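Local coordinates for protein transglutaminase-like enzymes, putative cysteine protease (PDB 3ISR) that is probably a cysteine-dependent hydrolase of the transglutaminase-like family, perhaps a protease, at residues E40-L45 against V88-K93. Sequence-based numbering, arbitrary orientation.
Sequences ESQHIL and VDTQYK
Ser41 meets Gln91 where an antiparallel strand pair of the N-terminal domain begins to fray: Gln91 N reaches Ser41 O at 3.1 Å, but an N-H...O angle of 121° marks the bond as weak. A water bridges this end, donating to Gln91 O at 2.8 Å, donating weakly to Ser41 O, and pairing with Ser41 OG, which is set between the backbone N and the carbonyl carbon.

Gln42 sends its side chain along the buried side. Gln42 CG lies anti to the backbone N (chi1 178°), which carries it to 3.7 Å from Val88 CG1, while the amide end runs alongside Thr90, OE1 facing CG2. NE2 is held beyond the pair by the carbonyl oxygens of Leu37 and Lys242, the latter on strand 240-246, so this residue ties the N-terminal sheet to a second sheet. An alanine here would probably leave both carbonyls without this donor and open a gap beside Val88 CG1.

His43 and Asp89 form a hydrogen-bonded antiparallel pair, evidenced by two reciprocal backbone bonds: His43 N to Asp89 O at 3.0 Å and Asp89 N to His43 O at 2.9 Å. Their side chains share one face, ring and carboxylate nearly coplanar at 5° apart. The carboxylate sits at the CD2 edge of the imidazole, and His43 NE2 stays 4.5 Å from Asp89 OD1, so no salt bridge is formed; any effect of the carboxylate on the ring's protonation would be through space.

Ile44 opposite Val88 is the non-hydrogen-bonded pair: Ile44 CG1 lies 4.1 Å from Val88 CG2, the two side chains side by side on the face away from His43 and Asp89. At the corner, Leu45 crosses Asp89, bringing Leu45 CD2 to 4.0 Å from Asp89 OD2.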
loop_
_atom_site.group_PDB
_atom_site.type_symbol
_atom_site.label_atom_id
_atom_site.label_comp_id
_atom_site.label_asym_id
_atom_site.label_seq_id
_atom_site.Cartn_x
_atom_site.Cartn_y
_atom_site.Cartn_z
ATOM N N GLU B 40 38.888 3.147 10.916
ATOM C CA GLU B 40 40.080 2.536 11.512
ATOM C C GLU B 40 40.671 1.464 10.590
ATOM O O GLU B 40 41.863 1.168 10.664
ATOM C CB GLU B 40 39.761 1.943 12.889
ATOM N N SER B 41 39.838 0.902 9.712
ATOM C CA SER B 41 40.263 -0.218 8.865
ATOM C C SER B 41 40.366 0.091 7.372
ATOM O O SER B 41 40.932 -0.707 6.602
ATOM C CB SER B 41 39.339 -1.401 9.070
ATOM O OG SER B 41 38.018 -1.066 8.676
ATOM N N GLN B 42 39.826 1.242 6.975
ATOM C CA GLN B 42 39.840 1.682 5.583
ATOM C C GLN B 42 40.502 3.046 5.491
ATOM O O GLN B 42 40.030 4.012 6.104
ATOM C CB GLN B 42 38.406 1.760 5.011
ATOM C CG GLN B 42 38.353 2.264 3.565
ATOM C CD GLN B 42 36.985 2.082 2.926
ATOM O OE1 GLN B 42 36.542 0.955 2.671
ATOM N NE2 GLN B 42 36.315 3.194 2.656
ATOM N N HIS B 43 41.577 3.125 4.708
ATOM C CA HIS B 43 42.380 4.340 4.613
ATOM C C HIS B 43 42.448 4.834 3.176
ATOM O O HIS B 43 42.631 4.049 2.232
ATOM C CB HIS B 43 43.807 4.104 5.160
ATOM C CG HIS B 43 43.828 3.370 6.468
ATOM N ND1 HIS B 43 43.833 4.017 7.686
ATOM C CD2 HIS B 43 43.806 2.044 6.747
ATOM C CE1 HIS B 43 43.824 3.123 8.659
ATOM N NE2 HIS B 43 43.803 1.917 8.116
ATOM N N ILE B 44 42.292 6.141 3.022
ATOM C CA ILE B 44 42.425 6.762 1.734
ATOM C C ILE B 44 43.873 7.253 1.627
ATOM O O ILE B 44 44.315 8.141 2.371
ATOM C CB ILE B 44 41.412 7.898 1.556
ATOM C CG1 ILE B 44 39.974 7.344 1.705
ATOM C CG2 ILE B 44 41.589 8.563 0.200
ATOM C CD1 ILE B 44 38.961 8.380 2.018
ATOM N N LEU B 45 44.600 6.632 0.712
ATOM C CA LEU B 45 45.995 6.971 0.471
ATOM C C LEU B 45 46.048 8.228 -0.382
ATOM O O LEU B 45 46.895 9.087 -0.155
ATOM C CB LEU B 45 46.725 5.788 -0.174
ATOM C CG LEU B 45 46.444 4.457 0.555
ATOM C CD1 LEU B 45 46.872 3.227 -0.253
ATOM C CD2 LEU B 45 47.055 4.428 1.967
ATOM N N VAL B 88 42.716 3.434 -2.298
ATOM C CA VAL B 88 42.204 3.089 -0.979
ATOM C C VAL B 88 42.677 1.712 -0.551
ATOM O O VAL B 88 42.767 0.798 -1.369
ATOM C CB VAL B 88 40.643 3.116 -0.979
ATOM C CG1 VAL B 88 40.080 2.606 0.340
ATOM C CG2 VAL B 88 40.141 4.527 -1.239
ATOM N N ASP B 89 42.986 1.565 0.729
ATOM C CA ASP B 89 43.232 0.245 1.270
ATOM C C ASP B 89 42.117 -0.111 2.236
ATOM O O ASP B 89 41.595 0.751 2.947
ATOM C CB ASP B 89 44.607 0.144 1.946
ATOM C CG ASP B 89 44.575 0.544 3.409
ATOM O OD1 ASP B 89 44.443 -0.350 4.288
ATOM O OD2 ASP B 89 44.659 1.758 3.681
ATOM N N THR B 90 41.743 -1.380 2.238
ATOM C CA THR B 90 40.766 -1.895 3.190
ATOM C C THR B 90 41.402 -3.059 3.926
ATOM O O THR B 90 42.402 -3.616 3.466
ATOM C CB THR B 90 39.490 -2.414 2.467
ATOM O OG1 THR B 90 39.829 -3.565 1.689
ATOM C CG2 THR B 90 38.906 -1.344 1.552
ATOM N N GLN B 91 40.848 -3.412 5.076
ATOM C CA GLN B 91 41.188 -4.686 5.698
ATOM C C GLN B 91 39.926 -5.341 6.261
ATOM O O GLN B 91 38.962 -4.655 6.616
ATOM C CB GLN B 91 42.302 -4.536 6.751
ATOM C CG GLN B 91 41.878 -4.090 8.157
ATOM C CD GLN B 91 43.069 -3.745 9.074
ATOM O OE1 GLN B 91 42.886 -3.460 10.270
ATOM N NE2 GLN B 91 44.286 -3.769 8.518
ATOM N N TYR B 92 39.928 -6.667 6.322
ATOM C CA TYR B 92 38.787 -7.376 6.879
ATOM C C TYR B 92 39.219 -8.561 7.717
ATOM O O TYR B 92 40.354 -9.076 7.577
ATOM C CB TYR B 92 37.834 -7.828 5.768
ATOM C CG TYR B 92 38.420 -8.818 4.777
ATOM C CD1 TYR B 92 38.319 -10.197 4.984
ATOM C CD2 TYR B 92 39.031 -8.374 3.609
ATOM C CE1 TYR B 92 38.848 -11.110 4.067
ATOM C CE2 TYR B 92 39.547 -9.272 2.686
ATOM C CZ TYR B 92 39.452 -10.630 2.918
ATOM O OH TYR B 92 39.979 -11.496 1.989
ATOM N N LYS B 93 38.307 -8.988 8.581
ATOM C CA LYS B 93 38.477 -10.185 9.375
ATOM C C LYS B 93 37.482 -11.216 8.885
ATOM O O LYS B 93 36.394 -10.860 8.413
ATOM C CB LYS B 93 38.210 -9.888 10.850
ATOM C CG LYS B 93 39.122 -8.804 11.446
ATOM C CD LYS B 93 38.718 -8.399 12.877
ATOM C CE LYS B 93 39.507 -7.154 13.333
ATOM N NZ LYS B 93 39.195 -6.717 14.741
HETATM O O HOH W 1 38.054 -2.131 5.889
#